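Local coordinates for protein transcriptional regulator (Thermus thermophilus, PDB 2H0A) that probably regulates transcription as a CcpA-like LacI/GalR-family repressor whose core has a periplasmic-binding-protein-like fold, at residues A105-A110 with Q142-E147; I116-V121 with D155-T160; G166-L171 with V195-V200; N183-A188 with L213-H218. One frame throughout, in Å; residues are numbered along the deposited sequence.

Contact 1: A105-A110 with Q142-E147; sequences AGAYLA and QEALKE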
loop_
_atom_site.group_PDB
_atom_site.type_symbol
_atom_site.label_atom_id
_atom_site.label_comp_id
_atom_site.label_asym_id
_atom_site.label_seq_id
_atom_site.Cartn_x
_atom_site.Cartn_y
_atom_site.Cartn_z
ATOM N N ALA A 105 -9.045 6.606 24.085
ATOM C CA ALA A 105 -9.904 5.668 23.372
ATOM C C ALA A 105 -10.522 4.630 24.309
ATOM O O ALA A 105 -11.728 4.377 24.265
ATOM C CB ALA A 105 -9.109 4.963 22.282
ATOM N N GLY A 106 -9.688 4.021 25.144
ATOM C CA GLY A 106 -10.177 3.014 26.072
ATOM C C GLY A 106 -11.211 3.552 27.049
ATOM O O GLY A 106 -12.313 3.000 27.170
ATOM N N ALA A 107 -10.853 4.627 27.748
ATOM C CA ALA A 107 -11.737 5.256 28.718
ATOM C C ALA A 107 -13.019 5.733 28.067
ATOM O O ALA A 107 -14.054 5.818 28.715
ATOM C CB ALA A 107 -11.034 6.428 29.380
ATOM N N TYR A 108 -12.951 6.042 26.777
ATOM C CA TYR A 108 -14.121 6.525 26.067
ATOM C C TYR A 108 -15.078 5.403 25.693
ATOM O O TYR A 108 -16.276 5.482 25.977
ATOM C CB TYR A 108 -13.707 7.281 24.802
ATOM C CG TYR A 108 -14.890 7.789 24.009
ATOM C CD1 TYR A 108 -15.742 8.755 24.544
ATOM C CD2 TYR A 108 -15.163 7.306 22.723
ATOM C CE1 TYR A 108 -16.835 9.234 23.825
ATOM C CE2 TYR A 108 -16.253 7.778 21.987
ATOM C CZ TYR A 108 -17.087 8.745 22.548
ATOM O OH TYR A 108 -18.170 9.229 21.854
ATOM N N LEU A 109 -14.544 4.371 25.042
ATOM C CA LEU A 109 -15.335 3.225 24.611
ATOM C C LEU A 109 -15.885 2.479 25.813
ATOM O O LEU A 109 -16.936 1.843 25.740
ATOM C CB LEU A 109 -14.470 2.291 23.772
ATOM C CG LEU A 109 -14.762 2.205 22.275
ATOM C CD1 LEU A 109 -15.185 3.549 21.737
ATOM C CD2 LEU A 109 -13.522 1.690 21.562
ATOM N N ALA A 110 -15.160 2.571 26.921
ATOM C CA ALA A 110 -15.555 1.934 28.164
ATOM C C ALA A 110 -16.873 2.492 28.695
ATOM O O ALA A 110 -17.367 2.050 29.723
ATOM C CB ALA A 110 -14.467 2.132 29.193
ATOM N N GLN A 142 -5.320 -0.734 26.790
ATOM C CA GLN A 142 -5.510 -1.761 27.797
ATOM C C GLN A 142 -5.504 -1.204 29.218
ATOM O O GLN A 142 -6.269 -1.653 30.068
ATOM C CB GLN A 142 -4.430 -2.832 27.662
ATOM C CG GLN A 142 -4.346 -3.437 26.280
ATOM C CD GLN A 142 -3.513 -4.692 26.264
ATOM O OE1 GLN A 142 -3.912 -5.712 26.829
ATOM N NE2 GLN A 142 -2.342 -4.629 25.625
ATOM N N GLU A 143 -4.639 -0.231 29.474
ATOM C CA GLU A 143 -4.558 0.362 30.797
ATOM C C GLU A 143 -5.851 1.087 31.146
ATOM O O GLU A 143 -6.368 0.934 32.247
ATOM C CB GLU A 143 -3.374 1.330 30.867
ATOM C CG GLU A 143 -2.011 0.660 30.690
ATOM C CD GLU A 143 -1.514 -0.045 31.951
ATOM O OE1 GLU A 143 -2.237 -0.921 32.487
ATOM O OE2 GLU A 143 -0.392 0.276 32.408
ATOM N N ALA A 144 -6.382 1.867 30.211
ATOM C CA ALA A 144 -7.613 2.597 30.462
ATOM C C ALA A 144 -8.786 1.648 30.665
ATOM O O ALA A 144 -9.605 1.850 31.560
ATOM C CB ALA A 144 -7.903 3.554 29.310
ATOM N N LEU A 145 -8.869 0.620 29.823
ATOM C CA LEU A 145 -9.941 -0.369 29.917
ATOM C C LEU A 145 -9.909 -1.063 31.266
ATOM O O LEU A 145 -10.939 -1.281 31.888
ATOM C CB LEU A 145 -9.802 -1.423 28.815
ATOM C CG LEU A 145 -10.246 -1.019 27.411
ATOM C CD1 LEU A 145 -10.047 -2.196 26.471
ATOM C CD2 LEU A 145 -11.712 -0.575 27.439
ATOM N N LYS A 146 -8.709 -1.413 31.705
ATOM C CA LYS A 146 -8.522 -2.079 32.980
ATOM C C LYS A 146 -9.033 -1.185 34.096
ATOM O O LYS A 146 -9.854 -1.597 34.915
ATOM C CB LYS A 146 -7.037 -2.371 33.195
ATOM C CG LYS A 146 -6.727 -3.147 34.454
ATOM C CD LYS A 146 -5.246 -3.467 34.543
ATOM C CE LYS A 146 -4.956 -4.363 35.744
ATOM N NZ LYS A 146 -3.509 -4.717 35.856
ATOM N N GLU A 147 -8.549 0.051 34.104
ATOM C CA GLU A 147 -8.912 1.029 35.116
ATOM C C GLU A 147 -10.392 1.370 35.129
ATOM O O GLU A 147 -10.878 1.989 36.074
ATOM C CB GLU A 147 -8.077 2.299 34.920
ATOM C CG GLU A 147 -6.581 2.001 34.880
ATOM C CD GLU A 147 -5.714 3.238 34.740
ATOM O OE1 GLU A 147 -5.960 4.046 33.816
ATOM O OE2 GLU A 147 -4.774 3.389 35.553
#
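The flat group at this interface is the peptide joining Gly-106 to Ala-107, and two methyl groups of the facing helix lie on the same side of its plane: Ala-144 CB near the amide nitrogen, Leu-145 CD2 near the carbonyl oxygen. It is a helix-helix contact of the alpha/beta, periplasmic-binding-protein-like fold, made where helices 99-109 and 133-147 lie side by side on one face of the parallel sheet. The short axes run in similar directions, 36° apart, and approach to 7.4 Å. Such closeness is possible because small residues face each other: Gly-106 offers bare backbone, and Ala-144 CB sits 4.0 Å from Gly-106 CA. The same methyl of Ala-144, CB, is 3.5 Å from Ala-107 N. On the exposed side Ala-107 CB meets Ala-144 CB at 4.3 Å.

Leu-145 supplies the larger side chain. Its CG lies anti to the carbonyl carbon (chi1 -77°) and CD1 continues the extended chain; the other branch, Leu-145 CD2, turns in beside Gly-106 O, at 3.6 Å. This oxygen accepts the amide of Ala-110 within its own helix, and the methyl packs against it. No hydrogen bond links 105-110 to 142-147, and these segments bury a modest 169 Å². Below them, Ile-116 of strand 116-121 packs against both Leu-109 and Leu-145, seating the pair on the sheet, while Ala-110 O is bonded to Arg-150. At the C-terminal end of helix 99-109, Ala-110 CB closes the seam against Leu-145 CD2 at 4.2 Å.

Contact 2: I116-V121 with D155-T160; sequences IFAIAV and DRLYIT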
loop_
_atom_site.group_PDB
_atom_site.type_symbol
_atom_site.label_atom_id
_atom_site.label_comp_id
_atom_site.label_asym_id
_atom_site.label_seq_id
_atom_site.Cartn_x
_atom_site.Cartn_y
_atom_site.Cartn_z
ATOM N N ILE A 116 -16.088 -4.693 23.722
ATOM C CA ILE A 116 -15.166 -3.802 23.048
ATOM C C ILE A 116 -14.068 -4.580 22.315
ATOM O O ILE A 116 -13.372 -5.414 22.911
ATOM C CB ILE A 116 -14.526 -2.855 24.067
ATOM C CG1 ILE A 116 -15.625 -2.058 24.778
ATOM C CG2 ILE A 116 -13.519 -1.958 23.374
ATOM C CD1 ILE A 116 -15.168 -1.335 26.029
ATOM N N PHE A 117 -13.932 -4.311 21.018
ATOM C CA PHE A 117 -12.928 -4.966 20.190
ATOM C C PHE A 117 -11.938 -3.920 19.719
ATOM O O PHE A 117 -12.226 -2.724 19.731
ATOM C CB PHE A 117 -13.557 -5.621 18.955
ATOM C CG PHE A 117 -14.553 -6.696 19.265
ATOM C CD1 PHE A 117 -15.878 -6.381 19.526
ATOM C CD2 PHE A 117 -14.164 -8.032 19.290
ATOM C CE1 PHE A 117 -16.802 -7.368 19.801
ATOM C CE2 PHE A 117 -15.082 -9.032 19.565
ATOM C CZ PHE A 117 -16.409 -8.698 19.823
ATOM N N ALA A 118 -10.773 -4.382 19.287
ATOM C CA ALA A 118 -9.737 -3.491 18.806
ATOM C C ALA A 118 -9.058 -4.067 17.568
ATOM O O ALA A 118 -8.967 -5.291 17.395
ATOM C CB ALA A 118 -8.711 -3.250 19.902
ATOM N N ILE A 119 -8.594 -3.171 16.703
ATOM C CA ILE A 119 -7.906 -3.567 15.487
ATOM C C ILE A 119 -6.475 -3.048 15.588
ATOM O O ILE A 119 -6.249 -1.862 15.837
ATOM C CB ILE A 119 -8.590 -2.981 14.219
ATOM C CG1 ILE A 119 -10.073 -3.359 14.202
ATOM C CG2 ILE A 119 -7.923 -3.528 12.961
ATOM C CD1 ILE A 119 -10.825 -2.862 13.003
ATOM N N ALA A 120 -5.516 -3.952 15.415
ATOM C CA ALA A 120 -4.106 -3.606 15.485
ATOM C C ALA A 120 -3.474 -3.705 14.103
ATOM O O ALA A 120 -3.560 -4.739 13.438
ATOM C CB ALA A 120 -3.398 -4.535 16.458
ATOM N N VAL A 121 -2.844 -2.621 13.672
ATOM C CA VAL A 121 -2.199 -2.588 12.366
ATOM C C VAL A 121 -0.820 -3.239 12.422
ATOM O O VAL A 121 0.015 -2.888 13.259
ATOM C CB VAL A 121 -2.067 -1.148 11.855
ATOM C CG1 VAL A 121 -1.414 -1.140 10.486
ATOM C CG2 VAL A 121 -3.442 -0.497 11.800
ATOM N N ASP A 155 -8.658 -12.094 22.733
ATOM C CA ASP A 155 -9.675 -12.796 21.960
ATOM C C ASP A 155 -10.669 -11.803 21.358
ATOM O O ASP A 155 -11.606 -12.194 20.668
ATOM C CB ASP A 155 -10.417 -13.814 22.827
ATOM C CG ASP A 155 -11.395 -13.163 23.783
ATOM O OD1 ASP A 155 -10.944 -12.387 24.655
ATOM O OD2 ASP A 155 -12.615 -13.425 23.660
ATOM N N ARG A 156 -10.464 -10.519 21.631
ATOM C CA ARG A 156 -11.324 -9.468 21.090
ATOM C C ARG A 156 -10.471 -8.522 20.262
ATOM O O ARG A 156 -10.883 -7.420 19.916
ATOM C CB ARG A 156 -12.041 -8.709 22.215
ATOM C CG ARG A 156 -13.283 -9.428 22.700
ATOM C CD ARG A 156 -13.947 -8.722 23.853
ATOM N NE ARG A 156 -13.127 -8.791 25.052
ATOM C CZ ARG A 156 -12.827 -7.739 25.805
ATOM N NH1 ARG A 156 -13.291 -6.534 25.478
ATOM N NH2 ARG A 156 -12.042 -7.887 26.863
ATOM N N LEU A 157 -9.269 -8.988 19.946
ATOM C CA LEU A 157 -8.313 -8.241 19.145
ATOM C C LEU A 157 -8.230 -8.824 17.741
ATOM O O LEU A 157 -8.458 -10.016 17.537
ATOM C CB LEU A 157 -6.925 -8.322 19.772
ATOM C CG LEU A 157 -5.798 -7.673 18.978
ATOM C CD1 LEU A 157 -5.923 -6.161 19.063
ATOM C CD2 LEU A 157 -4.474 -8.117 19.529
ATOM N N TYR A 158 -7.907 -7.975 16.772
ATOM C CA TYR A 158 -7.758 -8.435 15.404
ATOM C C TYR A 158 -6.559 -7.734 14.818
ATOM O O TYR A 158 -6.424 -6.519 14.930
ATOM C CB TYR A 158 -8.986 -8.112 14.561
ATOM C CG TYR A 158 -9.000 -8.842 13.232
ATOM C CD1 TYR A 158 -9.393 -10.173 13.150
ATOM C CD2 TYR A 158 -8.622 -8.198 12.057
ATOM C CE1 TYR A 158 -9.417 -10.838 11.941
ATOM C CE2 TYR A 158 -8.640 -8.860 10.840
ATOM C CZ TYR A 158 -9.040 -10.179 10.789
ATOM O OH TYR A 158 -9.067 -10.837 9.574
ATOM N N ILE A 159 -5.682 -8.510 14.198
ATOM C CA ILE A 159 -4.488 -7.958 13.589
ATOM C C ILE A 159 -4.644 -8.001 12.071
ATOM O O ILE A 159 -5.076 -9.013 11.509
ATOM C CB ILE A 159 -3.242 -8.765 14.017
ATOM C CG1 ILE A 159 -3.213 -8.893 15.546
ATOM C CG2 ILE A 159 -1.977 -8.075 13.522
ATOM C CD1 ILE A 159 -2.142 -9.818 16.076
ATOM N N THR A 160 -4.297 -6.902 11.411
ATOM C CA THR A 160 -4.407 -6.830 9.960
ATOM C C THR A 160 -3.565 -5.693 9.374
ATOM O O THR A 160 -2.742 -5.107 10.068
ATOM C CB THR A 160 -5.899 -6.684 9.533
ATOM O OG1 THR A 160 -5.991 -6.678 8.106
ATOM C CG2 THR A 160 -6.510 -5.408 10.092
#
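Strands 116-121 and 157-160 form a parallel pair at one margin of the sheet of the alpha/beta, periplasmic-binding-protein-like fold, joined by a beta-alpha-beta connection through helix 133-147. Ala-118 uses both its backbone N and its O toward this neighbour: Ala-118 N donates to Arg-156 O (3.1 Å) and its O accepts from Tyr-158 N. The ladder continues with Ala-120 N to Tyr-158 O, 2.8 Å and almost straight at 173°, and with Thr-160 N to Ala-120 O.

On the face bearing Ala-118 and Ala-120, Leu-157 lays CD1 against the two small methyls, 4.0 Å from Ala-120 CB. On the other face Ile-119 and Thr-160 run alongside each other in the same direction, their CG2 atoms 3.7 Å apart. Tyr-158 is on that face too, directed toward helix 164-175, and its OH makes a weak hydrogen bond to Arg-168 of the second subunit.

Arg-156, just ahead of its strand, crosses the Phe-117 side chain at about a right angle; its aliphatic part packs on the ring, CG 3.6 Å from Phe-117 CE2 and CD over one ring face. A bend at chi3 (-69°) then turns the guanidinium toward the neighbouring strand. There Arg-156 NH2 is bonded to Pro-151 O, while Arg-156 NH1 gives Ile-116 O a weak, bent hydrogen bond of 2.8 Å.

Contact 3: G166-L171 with V195-V200; sequences GGRLAL and VLEEAV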
loop_
_atom_site.group_PDB
_atom_site.type_symbol
_atom_site.label_atom_id
_atom_site.label_comp_id
_atom_site.label_asym_id
_atom_site.label_seq_id
_atom_site.Cartn_x
_atom_site.Cartn_y
_atom_site.Cartn_z
ATOM N N GLY A 166 -8.926 -4.417 5.555
ATOM C CA GLY A 166 -8.597 -5.007 6.838
ATOM C C GLY A 166 -9.706 -4.736 7.846
ATOM O O GLY A 166 -10.102 -5.620 8.609
ATOM N N GLY A 167 -10.210 -3.505 7.847
ATOM C CA GLY A 167 -11.285 -3.143 8.754
ATOM C C GLY A 167 -12.545 -3.942 8.485
ATOM O O GLY A 167 -13.252 -4.342 9.407
ATOM N N ARG A 168 -12.837 -4.173 7.210
ATOM C CA ARG A 168 -14.015 -4.947 6.843
ATOM C C ARG A 168 -13.819 -6.393 7.289
ATOM O O ARG A 168 -14.726 -6.994 7.861
ATOM C CB ARG A 168 -14.253 -4.885 5.330
ATOM C CG ARG A 168 -14.614 -3.497 4.811
ATOM C CD ARG A 168 -14.738 -3.494 3.294
ATOM N NE ARG A 168 -15.702 -4.494 2.860
ATOM C CZ ARG A 168 -15.695 -5.080 1.669
ATOM N NH1 ARG A 168 -14.767 -4.760 0.778
ATOM N NH2 ARG A 168 -16.608 -6.005 1.379
ATOM N N LEU A 169 -12.639 -6.948 7.028
ATOM C CA LEU A 169 -12.354 -8.318 7.430
ATOM C C LEU A 169 -12.544 -8.432 8.951
ATOM O O LEU A 169 -13.107 -9.414 9.449
ATOM C CB LEU A 169 -10.915 -8.686 7.074
ATOM C CG LEU A 169 -10.487 -9.690 5.988
ATOM C CD1 LEU A 169 -11.666 -10.315 5.283
ATOM C CD2 LEU A 169 -9.575 -8.959 4.999
ATOM N N ALA A 170 -12.086 -7.416 9.682
ATOM C CA ALA A 170 -12.180 -7.395 11.142
ATOM C C ALA A 170 -13.602 -7.340 11.702
ATOM O O ALA A 170 -13.956 -8.128 12.568
ATOM C CB ALA A 170 -11.354 -6.239 11.697
ATOM N N LEU A 171 -14.419 -6.412 11.227
ATOM C CA LEU A 171 -15.789 -6.332 11.719
ATOM C C LEU A 171 -16.477 -7.684 11.494
ATOM O O LEU A 171 -17.247 -8.158 12.328
ATOM C CB LEU A 171 -16.559 -5.231 10.989
ATOM C CG LEU A 171 -18.043 -5.117 11.355
ATOM C CD1 LEU A 171 -18.175 -4.778 12.832
ATOM C CD2 LEU A 171 -18.720 -4.060 10.497
ATOM N N VAL A 195 -14.564 -0.616 8.589
ATOM C CA VAL A 195 -15.487 -1.116 9.607
ATOM C C VAL A 195 -16.809 -0.414 9.397
ATOM O O VAL A 195 -17.883 -1.017 9.496
ATOM C CB VAL A 195 -15.009 -0.798 11.039
ATOM C CG1 VAL A 195 -15.953 -1.429 12.039
ATOM C CG2 VAL A 195 -13.590 -1.297 11.248
ATOM N N LEU A 196 -16.704 0.875 9.107
ATOM C CA LEU A 196 -17.856 1.721 8.860
ATOM C C LEU A 196 -18.592 1.251 7.604
ATOM O O LEU A 196 -19.801 1.060 7.618
ATOM C CB LEU A 196 -17.379 3.156 8.676
ATOM C CG LEU A 196 -18.157 4.239 9.406
ATOM C CD1 LEU A 196 -18.338 3.858 10.859
ATOM C CD2 LEU A 196 -17.402 5.551 9.290
ATOM N N GLU A 197 -17.837 1.060 6.527
ATOM C CA GLU A 197 -18.364 0.613 5.238
ATOM C C GLU A 197 -19.042 -0.748 5.307
ATOM O O GLU A 197 -20.165 -0.911 4.826
ATOM C CB GLU A 197 -17.230 0.547 4.209
ATOM C CG GLU A 197 -17.668 0.085 2.830
ATOM C CD GLU A 197 -16.522 -0.478 2.013
ATOM O OE1 GLU A 197 -15.574 0.276 1.701
ATOM O OE2 GLU A 197 -16.571 -1.684 1.690
ATOM N N GLU A 198 -18.348 -1.729 5.886
ATOM C CA GLU A 198 -18.891 -3.079 6.009
ATOM C C GLU A 198 -20.098 -3.111 6.938
ATOM O O GLU A 198 -20.994 -3.934 6.779
ATOM C CB GLU A 198 -17.830 -4.047 6.537
ATOM C CG GLU A 198 -18.268 -5.515 6.519
ATOM C CD GLU A 198 -18.359 -6.102 5.107
ATOM O OE1 GLU A 198 -18.386 -5.327 4.126
ATOM O OE2 GLU A 198 -18.413 -7.345 4.982
ATOM N N ALA A 199 -20.118 -2.233 7.925
ATOM C CA ALA A 199 -21.253 -2.207 8.821
ATOM C C ALA A 199 -22.465 -1.822 7.986
ATOM O O ALA A 199 -23.451 -2.554 7.945
ATOM C CB ALA A 199 -21.030 -1.196 9.938
ATOM N N VAL A 200 -22.374 -0.676 7.308
ATOM C CA VAL A 200 -23.456 -0.161 6.471
ATOM C C VAL A 200 -23.943 -1.189 5.458
ATOM O O VAL A 200 -25.147 -1.336 5.228
ATOM C CB VAL A 200 -23.009 1.098 5.717
ATOM C CG1 VAL A 200 -24.119 1.580 4.800
ATOM C CG2 VAL A 200 -22.632 2.176 6.707
#
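Arg-168 reaches from helix 166-171 between two glutamates of helix 195-200, and each meets its guanidinium from a different direction. Glu-198 crosses the arginine at about a right angle and brings OE1 to the guanidinium edge, close to its plane, where Arg-168 NE donates at 3.1 Å and NH2 adds a weaker bond at 3.3 Å. Seen from the acid, NE stands well above the carboxylate plane. Glu-197 instead places OE2 over a guanidinium face, 3.2 Å from Arg-168 NE; no N-H points at this oxygen, so the attraction is purely one of charge. The bend of Arg-168 at chi3 (56°) turns its head into this pair of acids. Glu-198 OE2 has its own salt bridge, to Arg-201, and the guanidinium of Arg-168 also lies at the interface with the second subunit.

Beneath the charges the packing is apolar. Leu-171 and Val-195 meet at a slant, Leu-171 CB lying 4.0 Å from Val-195 CG1. Leu-171 CG is anti to its own amide nitrogen (chi1 176°), which carries Leu-171 CD2 across the groove to Ala-199 CB at 3.7 Å. Val-195 CG2 rests on the backbone of Gly-167, 3.6 Å from Gly-167 O; with no side chain there, the CA atoms of Gly-167 and Val-195 come within 4.7 Å. Crossing at -53°, these neighbouring helices form part of the layer on the side of the sheet that holds Tyr-158, as expected for the core of a dimeric LacI/GalR-type regulator.

Contact 4: N183-A188 with L213-H218; sequences NVFAGA and LGFDGH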
loop_
_atom_site.group_PDB
_atom_site.type_symbol
_atom_site.label_atom_id
_atom_site.label_comp_id
_atom_site.label_asym_id
_atom_site.label_seq_id
_atom_site.Cartn_x
_atom_site.Cartn_y
_atom_site.Cartn_z
ATOM N N ASN A 183 -18.528 -2.403 20.187
ATOM C CA ASN A 183 -17.618 -1.298 20.000
ATOM C C ASN A 183 -16.326 -1.747 19.376
ATOM O O ASN A 183 -15.793 -2.799 19.723
ATOM C CB ASN A 183 -17.356 -0.651 21.348
ATOM C CG ASN A 183 -18.636 -0.322 22.070
ATOM O OD1 ASN A 183 -19.399 0.538 21.631
ATOM N ND2 ASN A 183 -18.893 -1.019 23.172
ATOM N N VAL A 184 -15.830 -0.926 18.455
ATOM C CA VAL A 184 -14.597 -1.212 17.744
ATOM C C VAL A 184 -13.614 -0.043 17.770
ATOM O O VAL A 184 -13.978 1.100 17.495
ATOM C CB VAL A 184 -14.878 -1.557 16.255
ATOM C CG1 VAL A 184 -13.561 -1.825 15.524
ATOM C CG2 VAL A 184 -15.813 -2.758 16.153
ATOM N N PHE A 185 -12.369 -0.343 18.120
ATOM C CA PHE A 185 -11.316 0.654 18.115
ATOM C C PHE A 185 -10.479 0.281 16.895
ATOM O O PHE A 185 -9.643 -0.616 16.961
ATOM C CB PHE A 185 -10.458 0.580 19.385
ATOM C CG PHE A 185 -9.307 1.553 19.393
ATOM C CD1 PHE A 185 -9.418 2.791 18.754
ATOM C CD2 PHE A 185 -8.126 1.249 20.045
ATOM C CE1 PHE A 185 -8.370 3.711 18.760
ATOM C CE2 PHE A 185 -7.063 2.160 20.063
ATOM C CZ PHE A 185 -7.189 3.395 19.417
ATOM N N ALA A 186 -10.726 0.968 15.781
ATOM C CA ALA A 186 -10.023 0.704 14.528
ATOM C C ALA A 186 -8.522 0.820 14.645
ATOM O O ALA A 186 -7.797 -0.000 14.092
ATOM C CB ALA A 186 -10.518 1.632 13.441
ATOM N N GLY A 187 -8.048 1.834 15.356
ATOM C CA GLY A 187 -6.613 2.001 15.494
ATOM C C GLY A 187 -6.044 2.937 14.451
ATOM O O GLY A 187 -4.976 3.503 14.648
ATOM N N ALA A 188 -6.755 3.077 13.335
ATOM C CA ALA A 188 -6.369 3.965 12.235
ATOM C C ALA A 188 -7.647 4.348 11.487
ATOM O O ALA A 188 -8.561 3.529 11.340
ATOM C CB ALA A 188 -5.406 3.267 11.301
ATOM N N LEU A 213 -14.434 3.877 16.387
ATOM C CA LEU A 213 -13.522 4.894 16.867
ATOM C C LEU A 213 -12.192 4.701 16.166
ATOM O O LEU A 213 -11.514 3.699 16.387
ATOM C CB LEU A 213 -13.328 4.759 18.374
ATOM C CG LEU A 213 -12.382 5.766 19.027
ATOM C CD1 LEU A 213 -12.881 7.184 18.790
ATOM C CD2 LEU A 213 -12.298 5.484 20.517
ATOM N N GLY A 214 -11.832 5.655 15.313
ATOM C CA GLY A 214 -10.573 5.580 14.592
ATOM C C GLY A 214 -9.448 6.300 15.322
ATOM O O GLY A 214 -9.606 6.736 16.456
ATOM N N PHE A 215 -8.303 6.414 14.661
ATOM C CA PHE A 215 -7.126 7.080 15.207
ATOM C C PHE A 215 -6.617 7.870 14.003
ATOM O O PHE A 215 -6.817 7.454 12.879
ATOM C CB PHE A 215 -6.184 6.051 15.824
ATOM C CG PHE A 215 -5.224 6.627 16.805
ATOM C CD1 PHE A 215 -4.180 7.445 16.385
ATOM C CD2 PHE A 215 -5.374 6.367 18.166
ATOM C CE1 PHE A 215 -3.294 7.997 17.312
ATOM C CE2 PHE A 215 -4.494 6.916 19.103
ATOM C CZ PHE A 215 -3.452 7.732 18.673
ATOM N N ASP A 216 -5.975 9.004 14.266
ATOM C CA ASP A 216 -5.423 9.907 13.247
ATOM C C ASP A 216 -6.168 11.163 12.801
ATOM O O ASP A 216 -5.635 11.971 12.060
ATOM C CB ASP A 216 -5.398 9.273 11.850
ATOM C CG ASP A 216 -4.177 8.386 11.612
ATOM O OD1 ASP A 216 -3.165 8.479 12.346
ATOM O OD2 ASP A 216 -4.223 7.592 10.652
ATOM N N GLY A 217 -7.406 11.324 13.247
ATOM C CA GLY A 217 -8.146 12.517 12.884
ATOM C C GLY A 217 -8.029 13.081 11.474
ATOM O O GLY A 217 -8.006 14.302 11.282
ATOM N N HIS A 218 -7.871 12.205 10.489
ATOM C CA HIS A 218 -7.740 12.637 9.104
ATOM C C HIS A 218 -8.904 13.472 8.605
ATOM O O HIS A 218 -10.028 13.336 9.081
ATOM C CB HIS A 218 -7.580 11.439 8.168
ATOM C CG HIS A 218 -6.250 10.773 8.267
ATOM N ND1 HIS A 218 -5.083 11.475 8.472
ATOM C CD2 HIS A 218 -5.897 9.472 8.172
ATOM C CE1 HIS A 218 -4.066 10.633 8.501
ATOM N NE2 HIS A 218 -4.533 9.412 8.321
#
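Strands 183-185 and 213-215 run parallel, their short axes only 3° apart, with one bridge between Phe-185 and Leu-213 flanked by two hydrogen bonds: Leu-213 N to Val-184 O (3.0 Å) and Ala-186 N to Leu-213 O (2.9 Å). Beyond it the chain turns at Gly-187, whose phi is positive, and Ala-188 takes the N-cap position of helix 189-200.

The two phenylalanines meet rim to rim rather than face on: Phe-185 CZ is 3.7 Å from Phe-215 CD2, each atom near the plane of the other ring. A chi1 of 177° swings the Phe-185 ring beside the carbonyl carbon and out toward the second strand. Its edge there also passes the carbonyl oxygens of Leu-213 and Gly-214, and Phe-185 CD1 packs on Leu-213 CG at 4.2 Å. Between the strands, Ala-186 CB lies 4.1 Å from Gly-214 CA, and the CB of Phe-215 abuts Gly-187 O.

Helices 99-109 and 133-147, on the side of the sheet bearing Phe-185 and Leu-213, complete the setting: Phe-141 stacks on Phe-185, Arg-137 makes a cation-pi contact with Phe-215, and Ala-105 and Leu-109 cover Phe-185 and Leu-213. Strand 182-185 is bonded on its other flank to strand 116-121, while the loop beyond strand 210-215 reaches helix 12-25, where His-218 packs on Phe-13.

From the N terminus, contact 1 opens on helix 99-109 and contact 2 on strand 116-121; contact 1 closes at 142-147 before contact 2 closes at 155-160, so their loops cross. After that pair is complete, contact 3 opens at 166-171 and contact 4 at 183-188, and these cross likewise, 195-200 preceding 213-218. Contact 4 brings together the two strands of a beta-alpha-beta unit whose helix serves contact 3. Contacts 2 and 4 share one sheet through the adjacent strands 116-121 and 182-185. Contact 1 pairs helices on one side of it, touching both strand contacts; contact 3 pairs helices on the other, against Ile-119 and Tyr-158.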